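Local coordinates for protein putative alpha-L-fucosidase (Bacteroides thetaiotaomicron VPI-5482, PDB 3GZA) that probably hydrolyses alpha-L-fucosyl linkages with a TIM-barrel-like catalytic domain, at residues Ala24-Ile36 against Tyr51-Trp64. Residues are numbered along the deposited sequence; the frame is centred on the assembly and turned at random.
Sequences AVFHYDLHVFDGI and YNIFNPTELNTDQW. With NA (sodium ion), chain G; EDO (1,2-ethanediol), chain D.
An aromatic cluster, Phe26, Tyr28, Phe33, Phe54 and Trp64, joins strand 22-26 of the barrel and the loop after it to the outer chain that leads into helix 61-69. Phe33 lies at the end next to the bound sodium ion. CG anti to the carbonyl carbon (chi1 -60°) lays its ring over Phe54 CA, 4.0 Å from the centroid, with CE2 beside Pro56 CD and Val32 CG1 on the opposite face. The ring planes of Phe33 and Phe54 are inclined at 50°, neither stacked nor edge-to-face, and Phe33 CE1 comes within 3.3 Å of Phe54 CD2. The backbone sets Phe33 CB 3.2 Å from Ile53 O. Cutting Phe33 back to alanine would remove the ring and is likely to open a gap over Phe54 CA and beside Pro56 CD, though CB could still meet Ile53 O. Leu30 reaches round with CD2 against Phe54 CB, while Ile53 CD1 touches Leu30 O at 3.3 Å. Further along, Trp64 turns the CH2 edge of its indole to a face of Tyr28, a T-shaped pair with planes at 75°. Tyr28 OH passes Pro56 CB at 3.4 Å and bonds to Asp320 O; Trp64 NE1 is held by Gly323 O. Phe26 lies nearly parallel to the indole but slid aside, touching Trp64 CB through CE2. On either side of Phe33 in sequence, His31 O before it and Asp34 OD1 and Ile36 O after it bind the sodium ion, with three waters; OD1 also accepts a hydrogen bond from Ile36 N, closing an Asx turn. The two segments thus meet by apolar packing, ring against ring and carbon against backbone carbonyl, without a direct hydrogen bond between them, while the polar ends of Tyr28 and Trp64 are satisfied by backbone carbonyls outside them and the sodium ion draws the oxygens of 31-36 together.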
ATOM      1  N   ALA A  24      -3.117  17.927  24.031  1.00 25.66           N
ATOM      2  CA  ALA A  24      -3.402  18.267  22.653  1.00 24.74           C
ATOM      3  C   ALA A  24      -3.337  17.041  21.759  1.00 24.90           C
ATOM      4  O   ALA A  24      -2.532  16.125  21.981  1.00 26.25           O
ATOM      5  CB  ALA A  24      -2.392  19.306  22.134  1.00 26.48           C
ATOM      6  N   VAL A  25      -4.173  17.028  20.733  1.00 25.15           N
ATOM      7  CA  VAL A  25      -4.107  16.011  19.669  1.00 25.54           C
ATOM      8  C   VAL A  25      -3.835  16.807  18.340  1.00 26.33           C
ATOM      9  O   VAL A  25      -4.444  17.844  18.042  1.00 25.58           O
ATOM     10  CB  VAL A  25      -5.346  15.097  19.565  1.00 26.26           C
ATOM     11  CG1 VAL A  25      -6.608  15.907  19.230  1.00 25.17           C
ATOM     12  CG2 VAL A  25      -5.074  13.955  18.549  1.00 26.63           C
ATOM     13  N   PHE A  26      -2.876  16.319  17.559  1.00 26.42           N
ATOM     14  CA  PHE A  26      -2.474  16.882  16.301  1.00 24.47           C
ATOM     15  C   PHE A  26      -2.898  15.932  15.193  1.00 25.30           C
ATOM     16  O   PHE A  26      -2.409  14.797  15.176  1.00 25.29           O
ATOM     17  CB  PHE A  26      -0.939  17.065  16.230  1.00 24.95           C
ATOM     18  CG  PHE A  26      -0.377  18.040  17.235  1.00 23.98           C
ATOM     19  CD1 PHE A  26      -0.131  17.630  18.549  1.00 24.56           C
ATOM     20  CD2 PHE A  26      -0.184  19.356  16.898  1.00 25.06           C
ATOM     21  CE1 PHE A  26       0.368  18.574  19.473  1.00 25.18           C
ATOM     22  CE2 PHE A  26       0.335  20.235  17.794  1.00 25.37           C
ATOM     23  CZ  PHE A  26       0.599  19.838  19.100  1.00 25.77           C
ATOM     24  N   HIS A  27      -3.847  16.356  14.362  1.00 24.99           N
ATOM     25  CA  HIS A  27      -4.293  15.600  13.204  1.00 25.98           C
ATOM     26  C   HIS A  27      -3.496  16.020  11.970  1.00 26.30           C
ATOM     27  O   HIS A  27      -3.366  17.213  11.688  1.00 25.72           O
ATOM     28  CB  HIS A  27      -5.787  15.803  12.944  1.00 25.26           C
ATOM     29  CG  HIS A  27      -6.682  15.103  13.919  1.00 27.78           C
ATOM     30  ND1 HIS A  27      -6.890  15.537  15.217  1.00 26.05           N
ATOM     31  CD2 HIS A  27      -7.426  13.993  13.772  1.00 26.90           C
ATOM     32  CE1 HIS A  27      -7.731  14.707  15.817  1.00 28.65           C
ATOM     33  NE2 HIS A  27      -8.077  13.764  14.957  1.00 27.36           N
ATOM     34  N   TYR A  28      -2.949  15.046  11.234  1.00 25.71           N
ATOM     35  CA  TYR A  28      -2.166  15.312  10.052  1.00 25.20           C
ATOM     36  C   TYR A  28      -2.280  14.083   9.155  1.00 26.67           C
ATOM     37  O   TYR A  28      -2.122  12.959   9.643  1.00 26.17           O
ATOM     38  CB  TYR A  28      -0.730  15.583  10.486  1.00 25.51           C
ATOM     39  CG  TYR A  28       0.104  16.528   9.651  1.00 27.20           C
ATOM     40  CD1 TYR A  28      -0.405  17.756   9.318  1.00 26.19           C
ATOM     41  CD2 TYR A  28       1.394  16.208   9.301  1.00 26.16           C
ATOM     42  CE1 TYR A  28       0.365  18.672   8.638  1.00 25.54           C
ATOM     43  CE2 TYR A  28       2.170  17.100   8.606  1.00 25.80           C
ATOM     44  CZ  TYR A  28       1.661  18.330   8.328  1.00 27.33           C
ATOM     45  OH  TYR A  28       2.417  19.279   7.688  1.00 26.82           O
ATOM     46  N   ASP A  29      -2.636  14.285   7.915  1.00 25.02           N
ATOM     47  CA  ASP A  29      -2.759  13.224   6.937  1.00 25.33           C
ATOM     48  C   ASP A  29      -2.619  13.864   5.567  1.00 26.15           C
ATOM     49  O   ASP A  29      -2.496  15.084   5.450  1.00 26.72           O
ATOM     50  CB  ASP A  29      -4.092  12.471   7.158  1.00 25.75           C
ATOM     51  CG  ASP A  29      -4.141  11.067   6.534  1.00 26.20           C
ATOM     52  OD1 ASP A  29      -3.328  10.751   5.597  1.00 25.02           O
ATOM     53  OD2 ASP A  29      -5.031  10.291   6.982  1.00 26.38           O
ATOM     54  N   LEU A  30      -2.649  13.034   4.509  1.00 25.47           N
ATOM     55  CA  LEU A  30      -2.305  13.532   3.163  1.00 25.67           C
ATOM     56  C   LEU A  30      -3.158  14.673   2.640  1.00 24.02           C
ATOM     57  O   LEU A  30      -2.668  15.553   1.914  1.00 24.33           O
ATOM     58  CB  LEU A  30      -2.354  12.354   2.177  1.00 25.60           C
ATOM     59  CG  LEU A  30      -1.390  11.198   2.456  1.00 25.53           C
ATOM     60  CD1 LEU A  30      -1.786   9.972   1.592  1.00 26.78           C
ATOM     61  CD2 LEU A  30       0.096  11.608   2.236  1.00 27.27           C
ATOM     62  N   HIS A  31      -4.437  14.669   2.953  1.00 24.81           N
ATOM     63  CA  HIS A  31      -5.379  15.642   2.444  1.00 24.53           C
ATOM     64  C   HIS A  31      -5.157  17.039   3.017  1.00 25.00           C
ATOM     65  O   HIS A  31      -5.745  17.990   2.498  1.00 24.84           O
ATOM     66  CB  HIS A  31      -6.832  15.196   2.686  1.00 24.61           C
ATOM     67  CG  HIS A  31      -7.134  14.860   4.102  1.00 25.02           C
ATOM     68  ND1 HIS A  31      -7.333  15.825   5.082  1.00 26.38           N
ATOM     69  CD2 HIS A  31      -7.182  13.664   4.737  1.00 25.54           C
ATOM     70  CE1 HIS A  31      -7.553  15.220   6.232  1.00 26.89           C
ATOM     71  NE2 HIS A  31      -7.466  13.912   6.055  1.00 26.49           N
ATOM     72  N   VAL A  32      -4.351  17.194   4.072  1.00 25.95           N
ATOM     73  CA  VAL A  32      -4.001  18.539   4.511  1.00 25.76           C
ATOM     74  C   VAL A  32      -3.313  19.355   3.404  1.00 25.75           C
ATOM     75  O   VAL A  32      -3.395  20.602   3.354  1.00 25.77           O
ATOM     76  CB  VAL A  32      -3.109  18.474   5.758  1.00 26.02           C
ATOM     77  CG1 VAL A  32      -2.422  19.804   6.054  1.00 25.26           C
ATOM     78  CG2 VAL A  32      -3.908  17.942   6.969  1.00 27.16           C
ATOM     79  N   PHE A  33      -2.710  18.651   2.423  1.00 25.25           N
ATOM     80  CA  PHE A  33      -1.910  19.267   1.375  1.00 25.52           C
ATOM     81  C   PHE A  33      -2.629  19.407   0.044  1.00 25.83           C
ATOM     82  O   PHE A  33      -1.987  19.824  -0.992  1.00 26.67           O
ATOM     83  CB  PHE A  33      -0.649  18.406   1.178  1.00 26.16           C
ATOM     84  CG  PHE A  33       0.202  18.277   2.410  1.00 25.30           C
ATOM     85  CD1 PHE A  33      -0.136  17.345   3.397  1.00 26.17           C
ATOM     86  CD2 PHE A  33       1.341  19.074   2.544  1.00 28.42           C
ATOM     87  CE1 PHE A  33       0.669  17.228   4.534  1.00 29.48           C
ATOM     88  CE2 PHE A  33       2.131  19.011   3.648  1.00 26.99           C
ATOM     89  CZ  PHE A  33       1.805  18.094   4.648  1.00 25.86           C
ATOM     90  N   ASP A  34      -3.938  19.124   0.042  1.00 27.08           N
ATOM     91  CA  ASP A  34      -4.694  19.110  -1.202  1.00 26.42           C
ATOM     92  C   ASP A  34      -5.327  20.431  -1.650  1.00 25.86           C
ATOM     93  O   ASP A  34      -6.023  20.482  -2.667  1.00 28.24           O
ATOM     94  CB  ASP A  34      -5.741  18.006  -1.214  1.00 26.54           C
ATOM     95  CG  ASP A  34      -6.915  18.258  -0.318  1.00 26.13           C
ATOM     96  OD1 ASP A  34      -6.968  19.345   0.276  1.00 27.02           O
ATOM     97  OD2 ASP A  34      -7.794  17.351  -0.185  1.00 28.85           O
ATOM     98  N   GLY A  35      -5.125  21.475  -0.850  1.00 25.72           N
ATOM     99  CA  GLY A  35      -5.631  22.771  -1.187  1.00 25.44           C
ATOM    100  C   GLY A  35      -7.130  23.029  -1.087  1.00 26.43           C
ATOM    101  O   GLY A  35      -7.609  24.093  -1.502  1.00 27.00           O
ATOM    102  N   ILE A  36      -7.873  22.102  -0.498  1.00 25.95           N
ATOM    103  CA  ILE A  36      -9.305  22.236  -0.328  1.00 26.38           C
ATOM    104  C   ILE A  36      -9.755  21.801   1.058  1.00 24.94           C
ATOM    105  O   ILE A  36      -9.003  21.174   1.829  1.00 24.62           O
ATOM    106  CB  ILE A  36     -10.109  21.490  -1.417  1.00 27.15           C
ATOM    107  CG1 ILE A  36      -9.825  19.999  -1.387  1.00 28.78           C
ATOM    108  CG2 ILE A  36      -9.772  22.028  -2.800  1.00 27.94           C
ATOM    109  CD1 ILE A  36     -10.817  19.184  -2.185  1.00 33.54           C
ATOM    110  N   TYR A  51       0.104  10.854  -3.375  1.00 25.28           N
ATOM    111  CA  TYR A  51       0.612  11.083  -2.046  1.00 24.49           C
ATOM    112  C   TYR A  51       1.808  12.031  -1.980  1.00 24.57           C
ATOM    113  O   TYR A  51       2.170  12.489  -0.887  1.00 26.22           O
ATOM    114  CB  TYR A  51       0.922   9.790  -1.315  1.00 25.15           C
ATOM    115  CG  TYR A  51       1.718   8.737  -2.084  1.00 25.07           C
ATOM    116  CD1 TYR A  51       3.089   8.786  -2.257  1.00 25.51           C
ATOM    117  CD2 TYR A  51       1.035   7.618  -2.578  1.00 27.12           C
ATOM    118  CE1 TYR A  51       3.753   7.777  -2.931  1.00 24.73           C
ATOM    119  CE2 TYR A  51       1.679   6.614  -3.228  1.00 24.30           C
ATOM    120  CZ  TYR A  51       3.021   6.674  -3.394  1.00 23.63           C
ATOM    121  OH  TYR A  51       3.624   5.657  -4.070  1.00 25.27           O
ATOM    122  N   ASN A  52       2.436  12.372  -3.108  1.00 25.19           N
ATOM    123  CA  ASN A  52       3.526  13.328  -3.081  1.00 25.80           C
ATOM    124  C   ASN A  52       3.109  14.778  -2.904  1.00 26.30           C
ATOM    125  O   ASN A  52       3.932  15.688  -2.927  1.00 27.01           O
ATOM    126  CB  ASN A  52       4.546  13.100  -4.197  1.00 25.01           C
ATOM    127  CG  ASN A  52       5.507  11.974  -3.821  1.00 25.89           C
ATOM    128  OD1 ASN A  52       6.154  12.017  -2.759  1.00 26.70           O
ATOM    129  ND2 ASN A  52       5.586  10.954  -4.665  1.00 25.63           N
ATOM    130  N   ILE A  53       1.822  15.015  -2.709  1.00 25.36           N
ATOM    131  CA  ILE A  53       1.421  16.339  -2.263  1.00 25.43           C
ATOM    132  C   ILE A  53       1.959  16.543  -0.826  1.00 26.76           C
ATOM    133  O   ILE A  53       2.070  17.685  -0.347  1.00 25.70           O
ATOM    134  CB  ILE A  53      -0.111  16.552  -2.317  1.00 25.11           C
ATOM    135  CG1 ILE A  53      -0.909  15.541  -1.454  1.00 26.48           C
ATOM    136  CG2 ILE A  53      -0.592  16.576  -3.785  1.00 25.60           C
ATOM    137  CD1 ILE A  53      -2.467  15.774  -1.384  1.00 25.76           C
ATOM    138  N   PHE A  54       2.289  15.445  -0.147  1.00 26.38           N
ATOM    139  CA  PHE A  54       2.815  15.522   1.210  1.00 26.04           C
ATOM    140  C   PHE A  54       4.242  16.051   1.149  1.00 26.43           C
ATOM    141  O   PHE A  54       5.185  15.286   0.847  1.00 26.48           O
ATOM    142  CB  PHE A  54       2.840  14.145   1.857  1.00 27.41           C
ATOM    143  CG  PHE A  54       3.111  14.181   3.349  1.00 26.84           C
ATOM    144  CD1 PHE A  54       4.403  14.139   3.842  1.00 27.98           C
ATOM    145  CD2 PHE A  54       2.063  14.252   4.242  1.00 29.63           C
ATOM    146  CE1 PHE A  54       4.665  14.259   5.165  1.00 26.57           C
ATOM    147  CE2 PHE A  54       2.293  14.329   5.622  1.00 27.48           C
ATOM    148  CZ  PHE A  54       3.607  14.306   6.086  1.00 27.17           C
ATOM    149  N   ASN A  55       4.433  17.313   1.513  1.00 26.88           N
ATOM    150  CA  ASN A  55       5.739  17.964   1.439  1.00 25.99           C
ATOM    151  C   ASN A  55       5.890  19.132   2.418  1.00 26.70           C
ATOM    152  O   ASN A  55       5.997  20.286   1.975  1.00 28.22           O
ATOM    153  CB  ASN A  55       5.982  18.391  -0.017  1.00 26.55           C
ATOM    154  CG  ASN A  55       7.393  18.824  -0.285  1.00 28.81           C
ATOM    155  OD1 ASN A  55       8.338  18.308   0.327  1.00 31.33           O
ATOM    156  ND2 ASN A  55       7.560  19.769  -1.220  1.00 30.76           N
ATOM    157  N   PRO A  56       5.857  18.861   3.736  1.00 27.08           N
ATOM    158  CA  PRO A  56       5.958  19.930   4.747  1.00 27.20           C
ATOM    159  C   PRO A  56       7.443  20.346   4.875  1.00 27.24           C
ATOM    160  O   PRO A  56       8.161  19.898   5.774  1.00 26.78           O
ATOM    161  CB  PRO A  56       5.423  19.286   6.007  1.00 28.13           C
ATOM    162  CG  PRO A  56       5.693  17.849   5.878  1.00 27.93           C
ATOM    163  CD  PRO A  56       5.700  17.545   4.362  1.00 26.58           C
ATOM    164  N   THR A  57       7.890  21.235   4.004  1.00 28.47           N
ATOM    165  CA  THR A  57       9.301  21.586   3.950  1.00 29.61           C
ATOM    166  C   THR A  57       9.825  22.395   5.156  1.00 29.19           C
ATOM    167  O   THR A  57      11.051  22.511   5.318  1.00 30.58           O
ATOM    168  CB  THR A  57       9.658  22.367   2.634  1.00 31.18           C
ATOM    169  OG1 THR A  57       8.915  23.588   2.583  1.00 33.45           O
ATOM    170  CG2 THR A  57       9.390  21.502   1.371  1.00 32.11           C
ATOM    171  N   GLU A  58       8.923  22.926   5.990  1.00 27.27           N
ATOM    172  CA  GLU A  58       9.293  23.663   7.204  0.50 27.24           C
ATOM    173  C   GLU A  58       8.895  22.902   8.453  1.00 27.08           C
ATOM    174  O   GLU A  58       8.831  23.468   9.535  1.00 27.06           O
ATOM    175  CB  GLU A  58       8.639  25.043   7.218  0.50 26.65           C
ATOM    176  CG  GLU A  58       9.111  25.981   6.116  0.50 26.64           C
ATOM    177  CD  GLU A  58       8.397  27.303   6.155  0.50 26.36           C
ATOM    178  OE1 GLU A  58       8.708  28.097   7.062  0.50 31.08           O
ATOM    179  OE2 GLU A  58       7.555  27.564   5.268  0.50 28.86           O
ATOM    180  N   LEU A  59       8.698  21.600   8.312  1.00 26.07           N
ATOM    181  CA  LEU A  59       8.265  20.785   9.470  1.00 25.79           C
ATOM    182  C   LEU A  59       9.150  21.020  10.655  1.00 26.96           C
ATOM    183  O   LEU A  59      10.380  20.927  10.558  1.00 26.49           O
ATOM    184  CB  LEU A  59       8.294  19.312   9.116  1.00 27.04           C
ATOM    185  CG  LEU A  59       7.852  18.443  10.310  1.00 28.29           C
ATOM    186  CD1 LEU A  59       6.373  18.545  10.447  1.00 31.16           C
ATOM    187  CD2 LEU A  59       8.229  16.953  10.170  1.00 30.08           C
ATOM    188  N   ASN A  60       8.521  21.283  11.805  1.00 27.66           N
ATOM    189  CA  ASN A  60       9.246  21.426  13.055  1.00 27.35           C
ATOM    190  C   ASN A  60       8.336  21.014  14.212  1.00 26.54           C
ATOM    191  O   ASN A  60       7.558  21.813  14.721  1.00 26.66           O
ATOM    192  CB  ASN A  60       9.754  22.830  13.256  1.00 27.05           C
ATOM    193  CG  ASN A  60      10.571  22.955  14.532  1.00 29.71           C
ATOM    194  OD1 ASN A  60      10.826  21.955  15.202  1.00 32.08           O
ATOM    195  ND2 ASN A  60      11.089  24.164  14.801  1.00 36.52           N
ATOM    196  N   THR A  61       8.399  19.753  14.631  1.00 25.66           N
ATOM    197  CA  THR A  61       7.544  19.307  15.724  1.00 25.34           C
ATOM    198  C   THR A  61       7.901  19.970  17.054  1.00 24.85           C
ATOM    199  O   THR A  61       7.019  19.995  17.943  1.00 25.89           O
ATOM    200  CB  THR A  61       7.533  17.800  15.862  1.00 24.56           C
ATOM    201  OG1 THR A  61       8.874  17.367  15.953  1.00 25.42           O
ATOM    202  CG2 THR A  61       6.857  17.136  14.668  1.00 26.51           C
ATOM    203  N   ASP A  62       9.103  20.545  17.192  1.00 24.69           N
ATOM    204  CA  ASP A  62       9.389  21.288  18.420  1.00 23.66           C
ATOM    205  C   ASP A  62       8.373  22.435  18.499  1.00 25.11           C
ATOM    206  O   ASP A  62       7.938  22.768  19.581  1.00 25.96           O
ATOM    207  CB  ASP A  62      10.796  21.858  18.469  1.00 23.92           C
ATOM    208  CG  ASP A  62      11.878  20.837  18.760  1.00 23.40           C
ATOM    209  OD1 ASP A  62      11.562  19.702  19.132  1.00 26.15           O
ATOM    210  OD2 ASP A  62      13.095  21.247  18.605  1.00 25.80           O
ATOM    211  N   GLN A  63       8.117  23.116  17.361  1.00 25.72           N
ATOM    212  CA  GLN A  63       7.195  24.269  17.320  1.00 25.17           C
ATOM    213  C   GLN A  63       5.782  23.852  17.696  1.00 25.60           C
ATOM    214  O   GLN A  63       5.061  24.589  18.414  1.00 25.83           O
ATOM    215  CB  GLN A  63       7.303  24.998  15.962  1.00 25.81           C
ATOM    216  CG  GLN A  63       6.510  26.286  15.839  1.00 25.11           C
ATOM    217  CD  GLN A  63       5.122  26.108  15.314  1.00 27.53           C
ATOM    218  OE1 GLN A  63       4.734  25.004  14.915  1.00 25.71           O
ATOM    219  NE2 GLN A  63       4.335  27.202  15.312  1.00 27.62           N
ATOM    220  N   TRP A  64       5.392  22.669  17.244  1.00 24.89           N
ATOM    221  CA  TRP A  64       4.063  22.122  17.602  1.00 24.79           C
ATOM    222  C   TRP A  64       3.923  21.935  19.126  1.00 26.25           C
ATOM    223  O   TRP A  64       2.947  22.355  19.738  1.00 25.83           O
ATOM    224  CB  TRP A  64       3.897  20.740  16.988  1.00 26.09           C
ATOM    225  CG  TRP A  64       3.894  20.626  15.515  1.00 25.11           C
ATOM    226  CD1 TRP A  64       4.305  21.565  14.597  1.00 25.66           C
ATOM    227  CD2 TRP A  64       3.611  19.457  14.783  1.00 26.42           C
ATOM    228  NE1 TRP A  64       4.209  21.024  13.324  1.00 26.45           N
ATOM    229  CE2 TRP A  64       3.822  19.727  13.418  1.00 26.57           C
ATOM    230  CE3 TRP A  64       3.155  18.187  15.152  1.00 27.16           C
ATOM    231  CZ2 TRP A  64       3.584  18.765  12.406  1.00 28.84           C
ATOM    232  CZ3 TRP A  64       2.929  17.233  14.149  1.00 27.96           C
ATOM    233  CH2 TRP A  64       3.147  17.535  12.804  1.00 28.09           C
TER
HETATM  234 NA    NA G 471      -7.561  19.522   2.624  1.00 12.96          NA
HETATM  235  C1  EDO D 463     -11.104  13.450  16.053  1.00 25.66           C
HETATM  236  O1  EDO D 463     -10.325  12.346  15.577  1.00 18.41           O
HETATM  237  C2  EDO D 463     -11.107  13.308  17.541  1.00 25.04           C
HETATM  238  O2  EDO D 463     -11.946  12.218  17.868  1.00 26.73           O
HETATM  239  O   HOH W   1      -7.762  18.730   4.946  1.00 14.31           O
HETATM  240  O   HOH W   2      -6.204  21.182   3.703  1.00 15.75           O
HETATM  241  O   HOH W   3      -9.314  17.832   1.812  1.00 15.53           O